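Local coordinates for TRAP solute Binding Protein (PDB 5I7I) that binds aromatic acids such as 3-hydroxybenzoate, probably delivering them in the periplasm to the membrane subunits of a TRAP transporter, at residues H30-M35 with Y64-G70; Q119-Y124 with L335-Y339; A145-I149 with R231-T235. One frame throughout, in Å; residues are numbered along the deposited sequence.

Contact 1: residues H30-M35 with Y64-G70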
ATOM      1  N   HIS A  30     -12.382 -10.686  -3.077  1.00  6.40           N
ATOM      2  CA  HIS A  30     -11.176 -11.473  -3.297  1.00  5.66           C
ATOM      3  C   HIS A  30      -9.940 -10.649  -2.941  1.00  6.88           C
ATOM      4  O   HIS A  30      -9.863  -9.466  -3.276  1.00  6.72           O
ATOM      5  CB  HIS A  30     -11.115 -11.911  -4.771  1.00  6.90           C
ATOM      6  CG  HIS A  30     -10.261 -13.109  -5.007  1.00  7.32           C
ATOM      7  ND1 HIS A  30      -9.697 -13.385  -6.228  1.00  7.32           N
ATOM      8  CD2 HIS A  30      -9.907 -14.134  -4.193  1.00  6.28           C
ATOM      9  CE1 HIS A  30      -9.029 -14.521  -6.160  1.00  6.71           C
ATOM     10  NE2 HIS A  30      -9.129 -14.990  -4.928  1.00  6.93           N
ATOM     11  N   SER A  31      -8.969 -11.267  -2.264  1.00  6.05           N
ATOM     12  CA  SER A  31      -7.706 -10.594  -1.991  1.00  5.06           C
ATOM     13  C   SER A  31      -6.632 -11.639  -1.736  1.00  7.17           C
ATOM     14  O   SER A  31      -6.913 -12.832  -1.606  1.00  7.42           O
ATOM     15  CB  SER A  31      -7.856  -9.632  -0.822  1.00  6.32           C
ATOM     16  OG  SER A  31      -6.739  -8.777  -0.718  1.00  6.57           O
ATOM     17  N   PHE A  32      -5.385 -11.171  -1.646  1.00  6.95           N
ATOM     18  CA  PHE A  32      -4.226 -12.057  -1.549  1.00  7.54           C
ATOM     19  C   PHE A  32      -3.742 -12.356  -0.127  1.00  7.21           C
ATOM     20  O   PHE A  32      -3.228 -13.460   0.091  1.00  8.12           O
ATOM     21  CB  PHE A  32      -3.044 -11.568  -2.407  1.00  7.70           C
ATOM     22  CG  PHE A  32      -2.479 -10.243  -1.981  1.00  7.60           C
ATOM     23  CD1 PHE A  32      -1.488 -10.160  -1.010  1.00  8.26           C
ATOM     24  CD2 PHE A  32      -2.934  -9.082  -2.559  1.00  8.06           C
ATOM     25  CE1 PHE A  32      -0.991  -8.920  -0.608  1.00  7.64           C
ATOM     26  CE2 PHE A  32      -2.444  -7.857  -2.165  1.00  9.41           C
ATOM     27  CZ  PHE A  32      -1.468  -7.769  -1.195  1.00  9.24           C
ATOM     28  N   PRO A  33      -3.820 -11.446   0.847  1.00  6.99           N
ATOM     29  CA  PRO A  33      -3.294 -11.797   2.173  1.00  7.54           C
ATOM     30  C   PRO A  33      -4.123 -12.899   2.803  1.00  8.36           C
ATOM     31  O   PRO A  33      -5.304 -13.064   2.466  1.00  7.98           O
ATOM     32  CB  PRO A  33      -3.427 -10.487   2.979  1.00  9.32           C
ATOM     33  CG  PRO A  33      -3.526  -9.425   1.974  1.00  9.34           C
ATOM     34  CD  PRO A  33      -4.311 -10.055   0.855  1.00  7.80           C
ATOM     35  N   PRO A  34      -3.553 -13.653   3.737  1.00  7.27           N
ATOM     36  CA  PRO A  34      -4.352 -14.635   4.468  1.00  9.30           C
ATOM     37  C   PRO A  34      -5.342 -13.954   5.406  1.00  9.43           C
ATOM     38  O   PRO A  34      -5.253 -12.754   5.713  1.00  7.68           O
ATOM     39  CB  PRO A  34      -3.300 -15.434   5.240  1.00 14.10           C
ATOM     40  CG  PRO A  34      -2.178 -14.466   5.431  1.00 12.09           C
ATOM     41  CD  PRO A  34      -2.145 -13.664   4.164  1.00  9.58           C
ATOM     42  N   MET A  35      -6.308 -14.765   5.853  1.00  9.30           N
ATOM     43  CA  MET A  35      -7.411 -14.285   6.681  1.00 10.18           C
ATOM     44  C   MET A  35      -6.966 -13.450   7.874  1.00  9.79           C
ATOM     45  O   MET A  35      -7.559 -12.383   8.102  1.00 10.92           O
ATOM     46  CB  MET A  35      -8.243 -15.521   7.077  1.00 13.31           C
ATOM     47  CG  MET A  35      -9.359 -15.355   8.095  1.00 21.53           C
ATOM     48  SD  MET A  35     -10.261 -16.930   8.315  1.00 22.53           S
ATOM     49  CE  MET A  35     -11.964 -16.379   8.537  1.00 29.50           C
ATOM     50  N   TYR A  64     -13.025 -13.982   0.414  1.00  7.23           N
ATOM     51  CA  TYR A  64     -12.094 -15.023  -0.031  1.00  6.18           C
ATOM     52  C   TYR A  64     -10.664 -14.499   0.040  1.00  6.21           C
ATOM     53  O   TYR A  64     -10.208 -13.798  -0.884  1.00  6.99           O
ATOM     54  CB  TYR A  64     -12.437 -15.469  -1.454  1.00  6.70           C
ATOM     55  CG  TYR A  64     -13.823 -16.051  -1.562  1.00  7.95           C
ATOM     56  CD1 TYR A  64     -14.038 -17.399  -1.332  1.00  7.48           C
ATOM     57  CD2 TYR A  64     -14.912 -15.256  -1.863  1.00  8.62           C
ATOM     58  CE1 TYR A  64     -15.298 -17.938  -1.410  1.00  7.54           C
ATOM     59  CE2 TYR A  64     -16.192 -15.784  -1.946  1.00  9.43           C
ATOM     60  CZ  TYR A  64     -16.380 -17.133  -1.708  1.00  7.97           C
ATOM     61  OH  TYR A  64     -17.627 -17.700  -1.798  1.00 10.71           O
ATOM     62  N   PRO A  65      -9.948 -14.767   1.121  1.00  6.78           N
ATOM     63  CA  PRO A  65      -8.555 -14.325   1.267  1.00  6.73           C
ATOM     64  C   PRO A  65      -7.624 -15.294   0.542  1.00  6.87           C
ATOM     65  O   PRO A  65      -8.056 -16.289  -0.041  1.00  7.03           O
ATOM     66  CB  PRO A  65      -8.361 -14.405   2.782  1.00  8.68           C
ATOM     67  CG  PRO A  65      -9.151 -15.600   3.158  1.00  8.75           C
ATOM     68  CD  PRO A  65     -10.382 -15.558   2.284  1.00  7.28           C
ATOM     69  N   ALA A  66      -6.322 -14.997   0.588  1.00  6.90           N
ATOM     70  CA  ALA A  66      -5.294 -15.942   0.136  1.00  7.22           C
ATOM     71  C   ALA A  66      -5.556 -16.459  -1.282  1.00  8.18           C
ATOM     72  O   ALA A  66      -5.261 -17.606  -1.604  1.00  8.71           O
ATOM     73  CB  ALA A  66      -5.133 -17.087   1.135  1.00  9.51           C
ATOM     74  N   MET A  67      -6.080 -15.591  -2.149  1.00  6.88           N
ATOM     75  CA  MET A  67      -6.390 -15.944  -3.549  1.00  6.75           C
ATOM     76  C   MET A  67      -7.256 -17.206  -3.675  1.00  7.69           C
ATOM     77  O   MET A  67      -7.110 -18.005  -4.605  1.00  9.09           O
ATOM     78  CB  MET A  67      -5.128 -16.051  -4.401  1.00  7.02           C
ATOM     79  CG  MET A  67      -4.287 -14.780  -4.435  1.00  8.68           C
ATOM     80  SD  MET A  67      -5.130 -13.270  -4.957  1.00  9.08           S
ATOM     81  CE  MET A  67      -5.652 -13.764  -6.609  1.00  8.36           C
ATOM     82  N   GLN A  68      -8.221 -17.349  -2.766  1.00  7.29           N
ATOM     83  CA  GLN A  68      -9.077 -18.526  -2.702  1.00  8.62           C
ATOM     84  C   GLN A  68     -10.089 -18.631  -3.838  1.00  8.79           C
ATOM     85  O   GLN A  68     -10.835 -19.619  -3.868  1.00  9.18           O
ATOM     86  CB  GLN A  68      -9.835 -18.542  -1.375  1.00  8.85           C
ATOM     87  CG  GLN A  68      -9.086 -19.150  -0.239  1.00 14.41           C
ATOM     88  CD  GLN A  68      -9.899 -19.074   1.050  1.00 14.48           C
ATOM     89  OE1 GLN A  68     -11.122 -18.886   1.025  1.00 21.24           O
ATOM     90  NE2 GLN A  68      -9.224 -19.232   2.172  1.00 21.54           N
ATOM     91  N   LEU A  69     -10.167 -17.660  -4.737  1.00  7.05           N
ATOM     92  CA  LEU A  69     -10.950 -17.810  -5.960  1.00  7.15           C
ATOM     93  C   LEU A  69     -10.073 -17.980  -7.193  1.00  8.18           C
ATOM     94  O   LEU A  69     -10.592 -18.021  -8.316  1.00  7.86           O
ATOM     95  CB  LEU A  69     -11.937 -16.647  -6.127  1.00  8.39           C
ATOM     96  CG  LEU A  69     -13.023 -16.578  -5.043  1.00  7.72           C
ATOM     97  CD1 LEU A  69     -13.874 -15.346  -5.225  1.00  9.94           C
ATOM     98  CD2 LEU A  69     -13.913 -17.814  -5.037  1.00 11.16           C
ATOM     99  N   GLY A  70      -8.759 -18.108  -7.014  1.00  7.77           N
ATOM    100  CA  GLY A  70      -7.855 -18.436  -8.096  1.00  7.85           C
ATOM    101  C   GLY A  70      -7.100 -17.221  -8.591  1.00  8.57           C
ATOM    102  O   GLY A  70      -7.511 -16.081  -8.413  1.00  8.03           O
TER
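The imidazole of H30 lies between two side chains of the 64-70 loop. L69 lays its CB over one face, 3.6 Å from the ring centroid, a CH-pi contact; over the opposite face sits SD of M67, 4.5 Å from the same centroid, in a Met-aromatic contact. The bend of M67 at chi2 sets SD there, and that at chi3 brings CE of M67 to 3.5 Å from CE1 of H30. H30 has CG anti to the backbone N (chi1 -158°), which swings the ring against the M67-G70 type I turn, with O of G70 at its edge. ND1 of H30 is hydrogen-bonded to Q79 of helix 76-82. Alongside, H30 and Y64 pair in the parallel strands 25-31 and 59-64: S31 N donates to Y64 O at 3.1 Å, and M67 N to S31 O at 2.9 Å. Farther on, A66 N reaches P33 O at 2.9 Å, from well above the carbonyl plane. The SD of M67 also touches CB of F32, whose side chain reaches the bound 3-hydroxybenzoate. Backbone bonds thus hold the chains together as they leave the sheet, and the imidazole, held on both faces and at ND1, has little room to turn.

Contact 2: residues Q119-Y124 with L335-Y339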
ATOM      1  N   GLN A 119      -6.053  10.169   2.890  1.00  6.20           N
ATOM      2  CA  GLN A 119      -7.000  11.188   2.455  1.00  6.35           C
ATOM      3  C   GLN A 119      -6.489  11.924   1.222  1.00  6.36           C
ATOM      4  O   GLN A 119      -7.259  12.224   0.301  1.00  7.77           O
ATOM      5  CB  GLN A 119      -7.246  12.167   3.593  1.00  7.70           C
ATOM      6  CG  GLN A 119      -8.037  11.552   4.706  1.00  8.03           C
ATOM      7  CD  GLN A 119      -8.181  12.466   5.882  1.00  7.44           C
ATOM      8  OE1 GLN A 119      -9.169  13.191   6.010  1.00  8.75           O
ATOM      9  NE2 GLN A 119      -7.159  12.487   6.729  1.00  9.20           N
ATOM     10  N   ALA A 120      -5.194  12.235   1.207  1.00  6.32           N
ATOM     11  CA  ALA A 120      -4.592  12.857   0.038  1.00  6.35           C
ATOM     12  C   ALA A 120      -4.795  11.985  -1.197  1.00  8.48           C
ATOM     13  O   ALA A 120      -5.209  12.477  -2.247  1.00  6.82           O
ATOM     14  CB  ALA A 120      -3.108  13.109   0.306  1.00  7.38           C
ATOM     15  N   LEU A 121      -4.513  10.679  -1.085  1.00  6.85           N
ATOM     16  CA  LEU A 121      -4.708   9.761  -2.206  1.00  5.81           C
ATOM     17  C   LEU A 121      -6.149   9.770  -2.688  1.00  7.77           C
ATOM     18  O   LEU A 121      -6.414   9.776  -3.897  1.00  6.92           O
ATOM     19  CB  LEU A 121      -4.337   8.337  -1.798  1.00  6.12           C
ATOM     20  CG  LEU A 121      -2.875   7.981  -2.042  1.00  7.99           C
ATOM     21  CD1 LEU A 121      -2.469   6.793  -1.192  1.00 10.18           C
ATOM     22  CD2 LEU A 121      -2.651   7.693  -3.527  1.00  7.92           C
ATOM     23  N   GLN A 122      -7.105   9.694  -1.760  1.00  6.30           N
ATOM     24  CA  GLN A 122      -8.502   9.646  -2.183  1.00  7.02           C
ATOM     25  C   GLN A 122      -8.917  10.928  -2.909  1.00  7.55           C
ATOM     26  O   GLN A 122      -9.582  10.876  -3.950  1.00  7.85           O
ATOM     27  CB  GLN A 122      -9.400   9.368  -0.985  1.00  7.77           C
ATOM     28  CG  GLN A 122     -10.872   9.263  -1.372  1.00  8.69           C
ATOM     29  CD  GLN A 122     -11.153   8.054  -2.225  1.00 10.24           C
ATOM     30  OE1 GLN A 122     -10.671   6.961  -1.930  1.00  9.98           O
ATOM     31  NE2 GLN A 122     -11.948   8.226  -3.281  1.00 11.22           N
ATOM     32  N   GLU A 123      -8.556  12.093  -2.372  1.00  8.33           N
ATOM     33  CA  GLU A 123      -8.923  13.330  -3.059  1.00  7.78           C
ATOM     34  C   GLU A 123      -8.245  13.414  -4.418  1.00  8.31           C
ATOM     35  O   GLU A 123      -8.829  13.896  -5.398  1.00  8.89           O
ATOM     36  CB  GLU A 123      -8.587  14.562  -2.208  1.00  7.81           C
ATOM     37  CG  GLU A 123      -8.900  15.864  -2.956  1.00  8.93           C
ATOM     38  CD  GLU A 123      -8.811  17.125  -2.138  1.00 14.06           C
ATOM     39  OE1 GLU A 123      -8.691  17.054  -0.910  1.00 11.66           O
ATOM     40  OE2 GLU A 123      -8.893  18.216  -2.747  1.00 17.29           O
ATOM     41  N   TYR A 124      -7.007  12.945  -4.491  1.00  7.34           N
ATOM     42  CA  TYR A 124      -6.272  12.899  -5.752  1.00  8.48           C
ATOM     43  C   TYR A 124      -7.021  12.072  -6.791  1.00  7.85           C
ATOM     44  O   TYR A 124      -7.235  12.520  -7.921  1.00  9.02           O
ATOM     45  CB  TYR A 124      -4.917  12.288  -5.430  1.00  7.64           C
ATOM     46  CG  TYR A 124      -3.847  12.176  -6.491  1.00  7.65           C
ATOM     47  CD1 TYR A 124      -3.129  13.280  -6.902  1.00  8.24           C
ATOM     48  CD2 TYR A 124      -3.444  10.929  -6.955  1.00  8.27           C
ATOM     49  CE1 TYR A 124      -2.072  13.159  -7.806  1.00  9.96           C
ATOM     50  CE2 TYR A 124      -2.404  10.795  -7.862  1.00  8.67           C
ATOM     51  CZ  TYR A 124      -1.717  11.914  -8.270  1.00  7.66           C
ATOM     52  OH  TYR A 124      -0.659  11.784  -9.148  1.00  8.91           O
ATOM     53  N   LEU A 335      -1.611  17.941  -1.051  1.00  9.16           N
ATOM     54  CA  LEU A 335      -2.732  17.226  -0.426  1.00  7.79           C
ATOM     55  C   LEU A 335      -2.287  16.518   0.840  1.00  8.05           C
ATOM     56  O   LEU A 335      -3.026  16.486   1.831  1.00  9.42           O
ATOM     57  CB  LEU A 335      -3.366  16.233  -1.407  1.00  6.53           C
ATOM     58  CG  LEU A 335      -4.161  16.861  -2.545  1.00  9.75           C
ATOM     59  CD1 LEU A 335      -4.513  15.779  -3.570  1.00 11.27           C
ATOM     60  CD2 LEU A 335      -5.402  17.584  -2.062  1.00 13.51           C
ATOM     61  N   ILE A 336      -1.078  15.955   0.838  1.00  6.83           N
ATOM     62  CA  ILE A 336      -0.558  15.323   2.045  1.00  7.52           C
ATOM     63  C   ILE A 336      -0.470  16.342   3.174  1.00  8.05           C
ATOM     64  O   ILE A 336      -0.894  16.082   4.303  1.00  8.79           O
ATOM     65  CB  ILE A 336       0.791  14.644   1.757  1.00  7.78           C
ATOM     66  CG1 ILE A 336       0.573  13.454   0.820  1.00  6.92           C
ATOM     67  CG2 ILE A 336       1.490  14.200   3.037  1.00  8.71           C
ATOM     68  CD1 ILE A 336       1.824  12.895   0.212  1.00  8.11           C
ATOM     69  N   SER A 337       0.063  17.528   2.886  1.00  8.06           N
ATOM     70  CA  SER A 337       0.180  18.509   3.961  1.00  8.99           C
ATOM     71  C   SER A 337      -1.185  19.054   4.371  1.00  9.50           C
ATOM     72  O   SER A 337      -1.409  19.322   5.556  1.00 10.49           O
ATOM     73  CB  SER A 337       1.175  19.617   3.614  1.00 14.33           C
ATOM     74  OG  SER A 337       0.731  20.460   2.566  1.00 17.81           O
ATOM     75  N   LYS A 338      -2.124  19.154   3.430  1.00  9.03           N
ATOM     76  CA  LYS A 338      -3.468  19.620   3.759  1.00  9.67           C
ATOM     77  C   LYS A 338      -4.098  18.735   4.819  1.00 10.26           C
ATOM     78  O   LYS A 338      -4.736  19.229   5.753  1.00 11.31           O
ATOM     79  CB  LYS A 338      -4.309  19.598   2.484  1.00 10.22           C
ATOM     80  CG  LYS A 338      -5.814  19.680   2.674  1.00 16.78           C
ATOM     81  CD  LYS A 338      -6.522  19.390   1.333  1.00 11.95           C
ATOM     82  CE  LYS A 338      -7.991  19.494   1.443  1.00 17.90           C
ATOM     83  NZ  LYS A 338      -8.561  19.658   0.103  1.00 13.29           N
ATOM     84  N   TYR A 339      -3.910  17.431   4.698  1.00  9.78           N
ATOM     85  CA  TYR A 339      -4.534  16.479   5.595  1.00 10.46           C
ATOM     86  C   TYR A 339      -3.675  16.123   6.799  1.00 11.18           C
ATOM     87  O   TYR A 339      -4.106  15.333   7.634  1.00 11.99           O
ATOM     88  CB  TYR A 339      -4.936  15.222   4.814  1.00  9.90           C
ATOM     89  CG  TYR A 339      -6.101  15.446   3.887  1.00  9.72           C
ATOM     90  CD1 TYR A 339      -7.371  15.664   4.394  1.00 10.66           C
ATOM     91  CD2 TYR A 339      -5.942  15.429   2.512  1.00  9.15           C
ATOM     92  CE1 TYR A 339      -8.445  15.859   3.565  1.00 10.89           C
ATOM     93  CE2 TYR A 339      -6.999  15.635   1.674  1.00  8.94           C
ATOM     94  CZ  TYR A 339      -8.258  15.846   2.201  1.00 10.44           C
ATOM     95  OH  TYR A 339      -9.347  16.046   1.362  1.00 11.90           O
TER
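Y339 lies across the 119-124 helix, its side chain running from Q119 past A120 to E123. Its CB is near CB and NE2 of Q119, the latter bonded to E115 O. CG comes within 3.5 Å of Q119 CB, which sits over the centre of the ring in a CH-pi contact, while K338 CD covers the opposite face. CD1 and CE1 face OE1 of Q119, and CD2 approaches the backbone N of A120. CE2 and CZ of Y339 lie 3.4 Å from OE1 of E123, at the ring edge. At the tip, Y339 OH donates to E123 OE1 at 2.6 Å, nearly in line with the C-O bond, the carboxylate turned 80° from the ring plane. K338 NZ takes the syn side of the same E123 OE1 at 2.8 Å, a salt bridge; with CG anti to its backbone N (chi1 177°), E123 stretches out to meet both donors. A phenylalanine in place of Y339 would probably keep the ring packing but leave E123 without its hydroxyl partner. Beside this, A120 CB packs on L335 CB. The short segment axes pass 8.6 Å apart at 127°, joining helix 325-339 to helix 114-126; L264 of helix 264-287 touches both Q119 and Y339.

Contact 3: residues A145-I149 with R231-T235; sequences APGKI and RGLYT
A145 and P146 bring the chain in against the 231-235 loop, and P146 makes the first close touch: its CB rests 3.5 Å from CA of G232. A side chain on G232 would run into that ring. CA of P146 also makes a CH...O contact with the O of Y234, the carbonyl that accepts a hydrogen bond from the backbone N of G147 at 2.9 Å, with an N-H...O angle of 160°. G147 then passes over the face of the Y234 ring, its CA 3.4 Å from CE1. The ring reaches this place because CG lies between the backbone N and the carbonyl carbon (chi1 78°), and a CB on G147 would collide with it. These segments lie at the junction of the two lobes of the solute-binding fold: 145-149 leads from strand 136-143 of one sheet to strand 148-151 of the other, and 231-235 leads back from strand 223-227 to strand 237-243. The O of G147 accepts a hydrogen bond from a water that accepts in turn from L233 N, bridging the loops. K148 folds its chain back so that NZ donates to the O of P146 at 2.7 Å and pairs with E278 of helix 264-287. I149, already in the strand, meets CD2 of L233 through CG1 at 3.7 Å, the two side chains crossing at about a right angle, with V206 of strand 204-207 also against I149.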
ATOM      1  N   ALA A 145       1.170   3.037   6.660  1.00  6.10           N
ATOM      2  CA  ALA A 145       2.132   3.924   7.297  1.00  7.02           C
ATOM      3  C   ALA A 145       3.497   3.722   6.648  1.00  5.53           C
ATOM      4  O   ALA A 145       3.762   2.674   6.072  1.00  5.90           O
ATOM      5  CB  ALA A 145       2.202   3.612   8.785  1.00  7.91           C
ATOM      6  N   PRO A 146       4.373   4.715   6.692  1.00  6.06           N
ATOM      7  CA  PRO A 146       5.633   4.587   5.951  1.00  7.31           C
ATOM      8  C   PRO A 146       6.353   3.272   6.191  1.00  6.51           C
ATOM      9  O   PRO A 146       6.468   2.787   7.318  1.00  7.38           O
ATOM     10  CB  PRO A 146       6.450   5.780   6.431  1.00  8.81           C
ATOM     11  CG  PRO A 146       5.416   6.807   6.756  1.00  9.83           C
ATOM     12  CD  PRO A 146       4.263   6.023   7.359  1.00  8.94           C
ATOM     13  N   GLY A 147       6.824   2.683   5.111  1.00  5.94           N
ATOM     14  CA  GLY A 147       7.563   1.447   5.210  1.00  6.03           C
ATOM     15  C   GLY A 147       8.907   1.587   5.904  1.00  5.77           C
ATOM     16  O   GLY A 147       9.487   2.672   6.007  1.00  7.38           O
ATOM     17  N   LYS A 148       9.383   0.443   6.405  1.00  5.45           N
ATOM     18  CA  LYS A 148      10.656   0.322   7.090  1.00  5.30           C
ATOM     19  C   LYS A 148      11.533  -0.664   6.326  1.00  4.66           C
ATOM     20  O   LYS A 148      11.074  -1.425   5.458  1.00  5.89           O
ATOM     21  CB  LYS A 148      10.445  -0.113   8.542  1.00  5.87           C
ATOM     22  CG  LYS A 148       9.800   0.948   9.450  1.00  7.80           C
ATOM     23  CD  LYS A 148       8.264   1.012   9.391  1.00  7.13           C
ATOM     24  CE  LYS A 148       7.728   2.179  10.185  1.00  7.33           C
ATOM     25  NZ  LYS A 148       6.259   2.357  10.025  1.00  7.40           N
ATOM     26  N   ILE A 149      12.823  -0.651   6.668  1.00  6.41           N
ATOM     27  CA  ILE A 149      13.851  -1.479   6.042  1.00  5.55           C
ATOM     28  C   ILE A 149      14.159  -2.639   6.969  1.00  7.94           C
ATOM     29  O   ILE A 149      14.496  -2.430   8.137  1.00  7.72           O
ATOM     30  CB  ILE A 149      15.121  -0.651   5.771  1.00  6.44           C
ATOM     31  CG1 ILE A 149      14.826   0.486   4.807  1.00  7.17           C
ATOM     32  CG2 ILE A 149      16.236  -1.516   5.234  1.00  9.40           C
ATOM     33  CD1 ILE A 149      15.904   1.552   4.745  1.00  8.47           C
ATOM     34  N   ARG A 231       8.532  12.853   7.395  1.00  7.22           N
ATOM     35  CA  ARG A 231       8.246  12.161   6.143  1.00  6.47           C
ATOM     36  C   ARG A 231       8.955  10.821   6.142  1.00  8.13           C
ATOM     37  O   ARG A 231      10.179  10.754   6.307  1.00  7.47           O
ATOM     38  CB  ARG A 231       8.651  12.996   4.931  1.00  7.16           C
ATOM     39  CG  ARG A 231       7.798  14.224   4.718  1.00  8.25           C
ATOM     40  CD  ARG A 231       6.364  13.864   4.368  1.00  8.54           C
ATOM     41  NE  ARG A 231       5.528  15.021   4.041  1.00  7.28           N
ATOM     42  CZ  ARG A 231       4.920  15.796   4.934  1.00  8.17           C
ATOM     43  NH1 ARG A 231       4.183  16.830   4.552  1.00  8.51           N
ATOM     44  NH2 ARG A 231       5.018  15.524   6.225  1.00  9.00           N
ATOM     45  N   GLY A 232       8.186   9.751   5.976  1.00  8.58           N
ATOM     46  CA  GLY A 232       8.736   8.419   6.020  1.00  6.78           C
ATOM     47  C   GLY A 232       9.337   8.011   4.693  1.00  6.27           C
ATOM     48  O   GLY A 232       9.301   8.733   3.699  1.00  7.15           O
ATOM     49  N   LEU A 233       9.938   6.823   4.690  1.00  7.12           N
ATOM     50  CA  LEU A 233      10.740   6.389   3.551  1.00  6.95           C
ATOM     51  C   LEU A 233       9.917   6.324   2.277  1.00  5.90           C
ATOM     52  O   LEU A 233      10.329   6.856   1.242  1.00  7.20           O
ATOM     53  CB  LEU A 233      11.340   5.023   3.873  1.00  8.98           C
ATOM     54  CG  LEU A 233      12.348   4.473   2.884  1.00 13.78           C
ATOM     55  CD1 LEU A 233      13.604   5.363   2.898  1.00 16.97           C
ATOM     56  CD2 LEU A 233      12.682   3.019   3.235  1.00 14.06           C
ATOM     57  N   TYR A 234       8.754   5.686   2.334  1.00  6.74           N
ATOM     58  CA  TYR A 234       7.887   5.505   1.181  1.00  5.45           C
ATOM     59  C   TYR A 234       6.584   4.928   1.702  1.00  6.21           C
ATOM     60  O   TYR A 234       6.510   4.421   2.832  1.00  5.95           O
ATOM     61  CB  TYR A 234       8.484   4.522   0.147  1.00  6.14           C
ATOM     62  CG  TYR A 234       8.293   3.093   0.621  1.00  6.21           C
ATOM     63  CD1 TYR A 234       9.130   2.538   1.569  1.00  6.89           C
ATOM     64  CD2 TYR A 234       7.217   2.323   0.170  1.00  6.44           C
ATOM     65  CE1 TYR A 234       8.916   1.259   2.059  1.00  7.63           C
ATOM     66  CE2 TYR A 234       6.993   1.027   0.674  1.00  6.07           C
ATOM     67  CZ  TYR A 234       7.842   0.510   1.612  1.00  8.09           C
ATOM     68  OH  TYR A 234       7.638  -0.739   2.169  1.00  7.57           O
ATOM     69  N   THR A 235       5.568   4.984   0.852  1.00  6.04           N
ATOM     70  CA  THR A 235       4.399   4.141   1.020  1.00  6.01           C
ATOM     71  C   THR A 235       3.990   3.659  -0.356  1.00  4.71           C
ATOM     72  O   THR A 235       4.547   4.085  -1.375  1.00  6.10           O
ATOM     73  CB  THR A 235       3.247   4.877   1.717  1.00  5.75           C
ATOM     74  OG1 THR A 235       2.249   3.931   2.056  1.00  6.63           O
ATOM     75  CG2 THR A 235       2.614   5.918   0.813  1.00  7.32           C
TER
HETATM   76  O   HOH W   1       9.993   5.192   7.144  1.00  8.96           O

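How the contacts relate
Contact 1 stands apart: its centre is 29 Å from that of contact 2 and 25 Å from that of contact 3, on the other side of the chain's centre from both. Contact 3 is nested in the loop that contact 2 closes; their centres are 17 Å apart, and they touch where I336 CG2 packs 4.1 Å from R231 NH1. The ligand lies between contacts 1 and 3. In contact 1, the side chain of F32 is about 4 Å from the bound 3-hydroxybenzoate. In contact 3, the side chain of Y234 is about 5 Å from the bound 3-hydroxybenzoate. Y94 and H144, two pocket residues, meet the rings of F32 and Y234 respectively, tying both contacts to the pocket wall.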